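Local coordinates for calcium uptake protein 2, mitochondrial (Homo sapiens, PDB 6LB7) that binds calcium through an EF-hand and probably takes part in controlling calcium uptake into mitochondria, at residues Glu209-Phe214 and Phe295-Leu300; Thr215-Glu218 and Ile222-Lys225. All coordinates share one frame; numbering follows the deposited sequence.

Interaction 1 (Glu209-Phe214 and Phe295-Leu300)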
ATOM      1  N   GLU B 209      24.102 -17.564   1.819  1.00 14.11           N
ATOM      2  CA  GLU B 209      24.745 -16.692   2.804  1.00 16.77           C
ATOM      3  C   GLU B 209      24.282 -15.255   2.665  1.00 14.88           C
ATOM      4  O   GLU B 209      24.039 -14.579   3.673  1.00 12.21           O
ATOM      5  CB  GLU B 209      26.263 -16.731   2.663  1.00 16.32           C
ATOM      6  CG  GLU B 209      26.939 -18.003   3.061  1.00 38.34           C
ATOM      7  CD  GLU B 209      28.387 -17.989   2.620  1.00 50.21           C
ATOM      8  OE1 GLU B 209      28.969 -19.069   2.421  1.00 49.12           O
ATOM      9  OE2 GLU B 209      28.936 -16.877   2.430  1.00 58.13           O
ATOM     10  N   TRP B 210      24.194 -14.751   1.427  1.00 12.32           N
ATOM     11  CA  TRP B 210      23.610 -13.426   1.231  1.00 15.06           C
ATOM     12  C   TRP B 210      22.187 -13.372   1.786  1.00 13.22           C
ATOM     13  O   TRP B 210      21.818 -12.449   2.522  1.00 14.26           O
ATOM     14  CB  TRP B 210      23.620 -13.069  -0.262  1.00 11.95           C
ATOM     15  CG  TRP B 210      22.830 -11.830  -0.561  1.00 11.69           C
ATOM     16  CD1 TRP B 210      23.269 -10.524  -0.470  1.00 11.46           C
ATOM     17  CD2 TRP B 210      21.472 -11.765  -1.022  1.00 11.69           C
ATOM     18  NE1 TRP B 210      22.266  -9.669  -0.837  1.00 11.31           N
ATOM     19  CE2 TRP B 210      21.154 -10.405  -1.181  1.00 11.44           C
ATOM     20  CE3 TRP B 210      20.492 -12.727  -1.301  1.00 11.90           C
ATOM     21  CZ2 TRP B 210      19.887  -9.974  -1.600  1.00 18.32           C
ATOM     22  CZ3 TRP B 210      19.226 -12.296  -1.719  1.00 11.86           C
ATOM     23  CH2 TRP B 210      18.940 -10.930  -1.865  1.00 15.28           C
ATOM     24  N   LEU B 211      21.368 -14.371   1.450  1.00 13.14           N
ATOM     25  CA  LEU B 211      19.945 -14.301   1.779  1.00 17.98           C
ATOM     26  C   LEU B 211      19.722 -14.294   3.287  1.00 17.38           C
ATOM     27  O   LEU B 211      18.814 -13.618   3.780  1.00 12.17           O
ATOM     28  CB  LEU B 211      19.207 -15.474   1.125  1.00 17.58           C
ATOM     29  CG  LEU B 211      17.691 -15.614   1.280  1.00 17.87           C
ATOM     30  CD1 LEU B 211      16.994 -14.485   0.611  1.00 12.49           C
ATOM     31  CD2 LEU B 211      17.215 -16.936   0.678  1.00 18.89           C
ATOM     32  N   LEU B 212      20.542 -15.032   4.029  1.00 11.38           N
ATOM     33  CA  LEU B 212      20.409 -15.219   5.464  1.00 19.22           C
ATOM     34  C   LEU B 212      21.282 -14.261   6.261  1.00 21.50           C
ATOM     35  O   LEU B 212      21.354 -14.374   7.483  1.00 21.48           O
ATOM     36  CB  LEU B 212      20.768 -16.675   5.833  1.00 11.82           C
ATOM     37  CG  LEU B 212      19.821 -17.748   5.290  1.00 17.65           C
ATOM     38  CD1 LEU B 212      20.409 -19.141   5.473  1.00 12.50           C
ATOM     39  CD2 LEU B 212      18.491 -17.626   6.009  1.00 20.95           C
ATOM     40  N   PHE B 213      21.947 -13.321   5.597  1.00 19.94           N
ATOM     41  CA  PHE B 213      22.950 -12.504   6.269  1.00 21.61           C
ATOM     42  C   PHE B 213      22.362 -11.667   7.404  1.00 16.04           C
ATOM     43  O   PHE B 213      23.045 -11.430   8.405  1.00 19.35           O
ATOM     44  CB  PHE B 213      23.633 -11.609   5.251  1.00 19.62           C
ATOM     45  CG  PHE B 213      24.874 -10.941   5.767  1.00 21.25           C
ATOM     46  CD1 PHE B 213      26.000 -11.678   6.052  1.00 18.61           C
ATOM     47  CD2 PHE B 213      24.906  -9.575   5.956  1.00 20.89           C
ATOM     48  CE1 PHE B 213      27.143 -11.065   6.522  1.00 26.75           C
ATOM     49  CE2 PHE B 213      26.057  -8.952   6.430  1.00 26.80           C
ATOM     50  CZ  PHE B 213      27.168  -9.690   6.705  1.00 23.10           C
ATOM     51  N   PHE B 214      21.117 -11.207   7.275  1.00 16.17           N
ATOM     52  CA  PHE B 214      20.479 -10.404   8.313  1.00 18.83           C
ATOM     53  C   PHE B 214      19.482 -11.204   9.149  1.00 25.79           C
ATOM     54  O   PHE B 214      18.621 -10.615   9.818  1.00 24.67           O
ATOM     55  CB  PHE B 214      19.801  -9.183   7.687  1.00 15.65           C
ATOM     56  CG  PHE B 214      20.775  -8.194   7.111  1.00 23.42           C
ATOM     57  CD1 PHE B 214      21.578  -7.425   7.943  1.00 25.94           C
ATOM     58  CD2 PHE B 214      20.916  -8.059   5.740  1.00 21.77           C
ATOM     59  CE1 PHE B 214      22.491  -6.518   7.413  1.00 28.91           C
ATOM     60  CE2 PHE B 214      21.822  -7.161   5.200  1.00 23.60           C
ATOM     61  CZ  PHE B 214      22.620  -6.389   6.038  1.00 27.26           C
ATOM     62  N   PHE B 295      13.695 -23.427  -2.281  1.00 22.92           N
ATOM     63  CA  PHE B 295      12.939 -24.577  -1.794  1.00 25.38           C
ATOM     64  C   PHE B 295      13.798 -25.503  -0.937  1.00 25.06           C
ATOM     65  O   PHE B 295      13.319 -26.030   0.068  1.00 30.69           O
ATOM     66  CB  PHE B 295      12.299 -25.332  -2.960  1.00 27.50           C
ATOM     67  CG  PHE B 295      10.920 -24.841  -3.298  1.00 26.04           C
ATOM     68  CD1 PHE B 295       9.801 -25.538  -2.876  1.00 25.45           C
ATOM     69  CD2 PHE B 295      10.748 -23.651  -3.997  1.00 24.68           C
ATOM     70  CE1 PHE B 295       8.527 -25.072  -3.166  1.00 23.55           C
ATOM     71  CE2 PHE B 295       9.474 -23.172  -4.294  1.00 26.78           C
ATOM     72  CZ  PHE B 295       8.366 -23.879  -3.877  1.00 24.69           C
ATOM     73  N   LYS B 296      15.072 -25.704  -1.288  1.00 23.56           N
ATOM     74  CA  LYS B 296      15.907 -26.531  -0.415  1.00 26.68           C
ATOM     75  C   LYS B 296      16.039 -25.911   0.971  1.00 19.21           C
ATOM     76  O   LYS B 296      16.078 -26.630   1.978  1.00 23.63           O
ATOM     77  CB  LYS B 296      17.292 -26.761  -1.025  1.00 31.60           C
ATOM     78  CG  LYS B 296      17.300 -27.548  -2.332  1.00 41.37           C
ATOM     79  CD  LYS B 296      17.217 -29.041  -2.108  1.00 51.91           C
ATOM     80  CE  LYS B 296      17.566 -29.802  -3.387  1.00 53.45           C
ATOM     81  NZ  LYS B 296      18.945 -29.469  -3.858  1.00 57.73           N
ATOM     82  N   ILE B 297      16.119 -24.582   1.053  1.00 21.91           N
ATOM     83  CA  ILE B 297      16.298 -23.940   2.360  1.00 21.64           C
ATOM     84  C   ILE B 297      14.994 -23.913   3.156  1.00 26.76           C
ATOM     85  O   ILE B 297      14.994 -24.123   4.378  1.00 22.17           O
ATOM     86  CB  ILE B 297      16.855 -22.512   2.199  1.00 21.37           C
ATOM     87  CG1 ILE B 297      18.236 -22.507   1.516  1.00 24.13           C
ATOM     88  CG2 ILE B 297      16.931 -21.811   3.560  1.00 23.10           C
ATOM     89  CD1 ILE B 297      18.708 -21.081   1.157  1.00 18.08           C
ATOM     90  N   PHE B 298      13.874 -23.602   2.499  1.00 22.28           N
ATOM     91  CA  PHE B 298      12.633 -23.318   3.205  1.00 21.05           C
ATOM     92  C   PHE B 298      11.549 -24.379   2.984  1.00 26.60           C
ATOM     93  O   PHE B 298      10.399 -24.152   3.357  1.00 21.57           O
ATOM     94  CB  PHE B 298      12.110 -21.930   2.813  1.00 19.32           C
ATOM     95  CG  PHE B 298      13.047 -20.793   3.183  1.00 16.82           C
ATOM     96  CD1 PHE B 298      13.905 -20.248   2.234  1.00 16.30           C
ATOM     97  CD2 PHE B 298      13.054 -20.268   4.471  1.00 22.20           C
ATOM     98  CE1 PHE B 298      14.765 -19.205   2.556  1.00 22.15           C
ATOM     99  CE2 PHE B 298      13.914 -19.220   4.806  1.00 28.81           C
ATOM    100  CZ  PHE B 298      14.765 -18.687   3.846  1.00 23.27           C
ATOM    101  N   ASP B 299      11.870 -25.528   2.390  1.00 29.61           N
ATOM    102  CA  ASP B 299      10.948 -26.667   2.486  1.00 30.91           C
ATOM    103  C   ASP B 299      11.288 -27.363   3.793  1.00 24.83           C
ATOM    104  O   ASP B 299      12.212 -28.173   3.873  1.00 33.48           O
ATOM    105  CB  ASP B 299      11.053 -27.608   1.290  1.00 31.73           C
ATOM    106  CG  ASP B 299      10.240 -28.904   1.482  1.00 41.95           C
ATOM    107  OD1 ASP B 299       9.432 -28.993   2.429  1.00 37.48           O
ATOM    108  OD2 ASP B 299      10.393 -29.835   0.670  1.00 44.60           O
ATOM    109  N   LEU B 300      10.545 -27.000   4.838  1.00 28.17           N
ATOM    110  CA  LEU B 300      10.852 -27.403   6.202  1.00 33.81           C
ATOM    111  C   LEU B 300      10.130 -28.675   6.635  1.00 48.02           C
ATOM    112  O   LEU B 300      10.447 -29.204   7.706  1.00 47.03           O
ATOM    113  CB  LEU B 300      10.507 -26.270   7.178  1.00 28.70           C
ATOM    114  CG  LEU B 300      11.239 -24.937   6.968  1.00 32.03           C
ATOM    115  CD1 LEU B 300      10.968 -23.994   8.126  1.00 33.19           C
ATOM    116  CD2 LEU B 300      12.739 -25.117   6.765  1.00 29.74           C
TER

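Interaction 2 (Thr215-Glu218 and Ile222-Lys225)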
ATOM      1  N   THR B 215      19.585 -12.529   9.129  1.00 20.08           N
ATOM      2  CA  THR B 215      18.632 -13.416   9.787  1.00 28.74           C
ATOM      3  C   THR B 215      19.279 -14.010  11.032  1.00 21.01           C
ATOM      4  O   THR B 215      20.205 -14.816  10.926  1.00 21.24           O
ATOM      5  CB  THR B 215      18.186 -14.526   8.842  1.00 23.07           C
ATOM      6  OG1 THR B 215      17.418 -13.953   7.778  1.00 22.01           O
ATOM      7  CG2 THR B 215      17.342 -15.549   9.600  1.00 19.61           C
ATOM      8  N   ASN B 216      18.764 -13.641  12.197  1.00 26.37           N
ATOM      9  CA  ASN B 216      19.248 -14.101  13.495  1.00 24.35           C
ATOM     10  C   ASN B 216      18.074 -14.546  14.363  1.00 28.47           C
ATOM     11  O   ASN B 216      18.027 -14.293  15.566  1.00 31.98           O
ATOM     12  CB  ASN B 216      20.056 -12.995  14.177  1.00 17.81           C
ATOM     13  CG  ASN B 216      20.883 -13.498  15.338  1.00 23.87           C
ATOM     14  OD1 ASN B 216      21.465 -14.582  15.287  1.00 28.74           O
ATOM     15  ND2 ASN B 216      20.944 -12.698  16.397  1.00 17.43           N
ATOM     16  N   THR B 217      17.103 -15.214  13.762  1.00 22.94           N
ATOM     17  CA  THR B 217      15.879 -15.598  14.438  1.00 24.24           C
ATOM     18  C   THR B 217      15.962 -17.043  14.932  1.00 20.69           C
ATOM     19  O   THR B 217      16.898 -17.778  14.622  1.00 20.46           O
ATOM     20  CB  THR B 217      14.697 -15.396  13.496  1.00 29.12           C
ATOM     21  OG1 THR B 217      14.948 -16.120  12.293  1.00 34.88           O
ATOM     22  CG2 THR B 217      14.560 -13.936  13.144  1.00 28.39           C
ATOM     23  N   GLU B 218      14.955 -17.448  15.713  1.00 21.82           N
ATOM     24  CA  GLU B 218      15.037 -18.696  16.477  1.00 27.62           C
ATOM     25  C   GLU B 218      15.126 -19.942  15.598  1.00 27.23           C
ATOM     26  O   GLU B 218      15.644 -20.966  16.048  1.00 26.95           O
ATOM     27  CB  GLU B 218      13.834 -18.824  17.418  1.00 26.78           C
ATOM     28  CG  GLU B 218      12.495 -18.961  16.708  1.00 26.32           C
ATOM     29  CD  GLU B 218      11.933 -17.634  16.185  1.00 35.09           C
ATOM     30  OE1 GLU B 218      12.596 -16.557  16.296  1.00 27.78           O
ATOM     31  OE2 GLU B 218      10.803 -17.672  15.659  1.00 36.82           O
ATOM     32  N   ILE B 222      17.821 -24.358  11.464  1.00 21.92           N
ATOM     33  CA  ILE B 222      17.205 -25.234  10.476  1.00 22.58           C
ATOM     34  C   ILE B 222      17.537 -24.773   9.062  1.00 27.03           C
ATOM     35  O   ILE B 222      17.803 -25.595   8.176  1.00 21.84           O
ATOM     36  CB  ILE B 222      15.686 -25.286  10.706  1.00 30.95           C
ATOM     37  CG1 ILE B 222      15.373 -25.893  12.082  1.00 42.32           C
ATOM     38  CG2 ILE B 222      15.012 -26.064   9.583  1.00 36.76           C
ATOM     39  CD1 ILE B 222      13.888 -25.887  12.430  1.00 49.97           C
ATOM     40  N   TYR B 223      17.486 -23.454   8.819  1.00 23.61           N
ATOM     41  CA  TYR B 223      17.875 -22.914   7.518  1.00 17.93           C
ATOM     42  C   TYR B 223      19.290 -23.326   7.169  1.00 22.32           C
ATOM     43  O   TYR B 223      19.554 -23.805   6.062  1.00 19.27           O
ATOM     44  CB  TYR B 223      17.776 -21.381   7.521  1.00 20.20           C
ATOM     45  CG  TYR B 223      16.449 -20.858   7.999  1.00 18.98           C
ATOM     46  CD1 TYR B 223      15.275 -21.589   7.807  1.00 24.19           C
ATOM     47  CD2 TYR B 223      16.366 -19.637   8.656  1.00 16.69           C
ATOM     48  CE1 TYR B 223      14.056 -21.114   8.259  1.00 27.84           C
ATOM     49  CE2 TYR B 223      15.157 -19.148   9.094  1.00 21.33           C
ATOM     50  CZ  TYR B 223      14.008 -19.888   8.904  1.00 25.52           C
ATOM     51  OH  TYR B 223      12.813 -19.383   9.363  1.00 31.98           O
ATOM     52  N   TRP B 224      20.222 -23.122   8.109  1.00 17.56           N
ATOM     53  CA  TRP B 224      21.629 -23.365   7.832  1.00 22.60           C
ATOM     54  C   TRP B 224      21.944 -24.846   7.713  1.00 30.65           C
ATOM     55  O   TRP B 224      22.850 -25.226   6.961  1.00 31.07           O
ATOM     56  CB  TRP B 224      22.497 -22.713   8.907  1.00 22.94           C
ATOM     57  CG  TRP B 224      22.682 -21.252   8.638  1.00 28.80           C
ATOM     58  CD1 TRP B 224      22.117 -20.210   9.317  1.00 26.56           C
ATOM     59  CD2 TRP B 224      23.464 -20.674   7.587  1.00 26.49           C
ATOM     60  NE1 TRP B 224      22.512 -19.014   8.755  1.00 25.76           N
ATOM     61  CE2 TRP B 224      23.345 -19.276   7.696  1.00 31.02           C
ATOM     62  CE3 TRP B 224      24.261 -21.207   6.566  1.00 24.10           C
ATOM     63  CZ2 TRP B 224      23.996 -18.402   6.824  1.00 23.70           C
ATOM     64  CZ3 TRP B 224      24.907 -20.337   5.703  1.00 22.39           C
ATOM     65  CH2 TRP B 224      24.772 -18.955   5.840  1.00 22.79           C
ATOM     66  N   LYS B 225      21.235 -25.697   8.452  1.00 30.47           N
ATOM     67  CA  LYS B 225      21.411 -27.128   8.238  1.00 35.93           C
ATOM     68  C   LYS B 225      21.040 -27.501   6.806  1.00 30.40           C
ATOM     69  O   LYS B 225      21.750 -28.271   6.154  1.00 31.64           O
ATOM     70  CB  LYS B 225      20.589 -27.921   9.257  1.00 29.40           C
ATOM     71  CG  LYS B 225      20.790 -29.422   9.190  1.00 38.86           C
ATOM     72  CD  LYS B 225      20.057 -30.140  10.310  1.00 47.25           C
ATOM     73  CE  LYS B 225      20.119 -31.665  10.121  1.00 50.44           C
ATOM     74  NZ  LYS B 225      21.507 -32.178   9.876  1.00 46.31           N
TER
HETATM   75  O   HOH W   1      22.034 -16.240   9.687  1.00 27.88           O

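Interaction 1 (Glu209-Phe214 and Phe295-Leu300)
Leu211 and Phe298 approach from opposite directions: CD2 of Leu211 lies in the ring plane of Phe298, at its edge, 3.8 Å from CE1. The same methyl also faces Ile297, whose CD1 is 4.4 Å from CD2 of Leu211; one leucine branch thus touches Ile297 and Phe298 together. Leu212 adds a looser, oblique approach, its CD2 4.4 Å from CZ of Phe298. Leu211 extends this far because its CG is anti to the backbone N (chi1 -178°). Within 295-300, CG2 of Ile297 lies 3.5 Å above one face of the Phe298 ring, offset toward the rim. Leu212 is the first residue to leave helical geometry after helix 204-211. Farther out, Leu315 and Phe245 pack on Leu211, while Val314 and Tyr223 touch Phe298. Asp299 follows at the start of what the sequence suggests is an EF-hand loop, and its OD1 is hydrogen-bonded to the N of Gly302. Between the two segments the chemistry is wholly apolar: all four touching residues are buried, which implies adhesion by dispersion and exclusion of water.

Interaction 2 (Thr215-Glu218 and Ile222-Lys225)
Thr215 brings its methyl to the rim of the Tyr223 ring, with CG2 near the ring plane and 4.2 Å from CE2. With OG1 beside the backbone N (chi1 -67°), CG2 is left extended toward the tyrosine, and the hydroxyl is hydrogen-bonded to OD1 of Asn317. Thr215 and Tyr223 are both buried and make up the closer-packed part. Thr217 reaches the same ring edge more loosely, its OG1 4.4 Å from CE2 of Tyr223, and is only partly covered. Asn216 and Glu218, on either side of it in the chain, are exposed in the assembly, as are Ile222 and Lys225 of the helix, the last in a salt bridge with Glu229. A water joins the segments where direct contact is lacking. It donates to the carbonyl O of Thr215 at 2.6 Å and accepts from NE1 of Trp224 at 3.0 Å, lying in the plane of the indole, so it ties that ring to the loop backbone. The contact thus lays the connecting loop after helix 204-211 against the first turns of helix 220-230, while Val314 of helix 308-320 packs on both Thr215 and Tyr223.

How the interactions relate
Both contacts are buried where they touch, but interaction 1 is the deeper and more apolar, pairing helices 204-211 and 288-298, in segments 81 residues apart in sequence, whereas interaction 2 is local, folding a loop back on the helix that follows it and running out to the surface. Water bridging and threonine hydroxyls enter only the second. The centres of interactions 1 and 2 lie about 8 Å apart. Helix 220-230 links them: CE1 of Tyr223 is 3.9 Å from CE2 of Phe298, and CE2 of Trp224 is 3.7 Å from CD1 of Leu212. Helix 308-320 flanks both, so the two contacts share one hydrophobic cluster in this helical lobe.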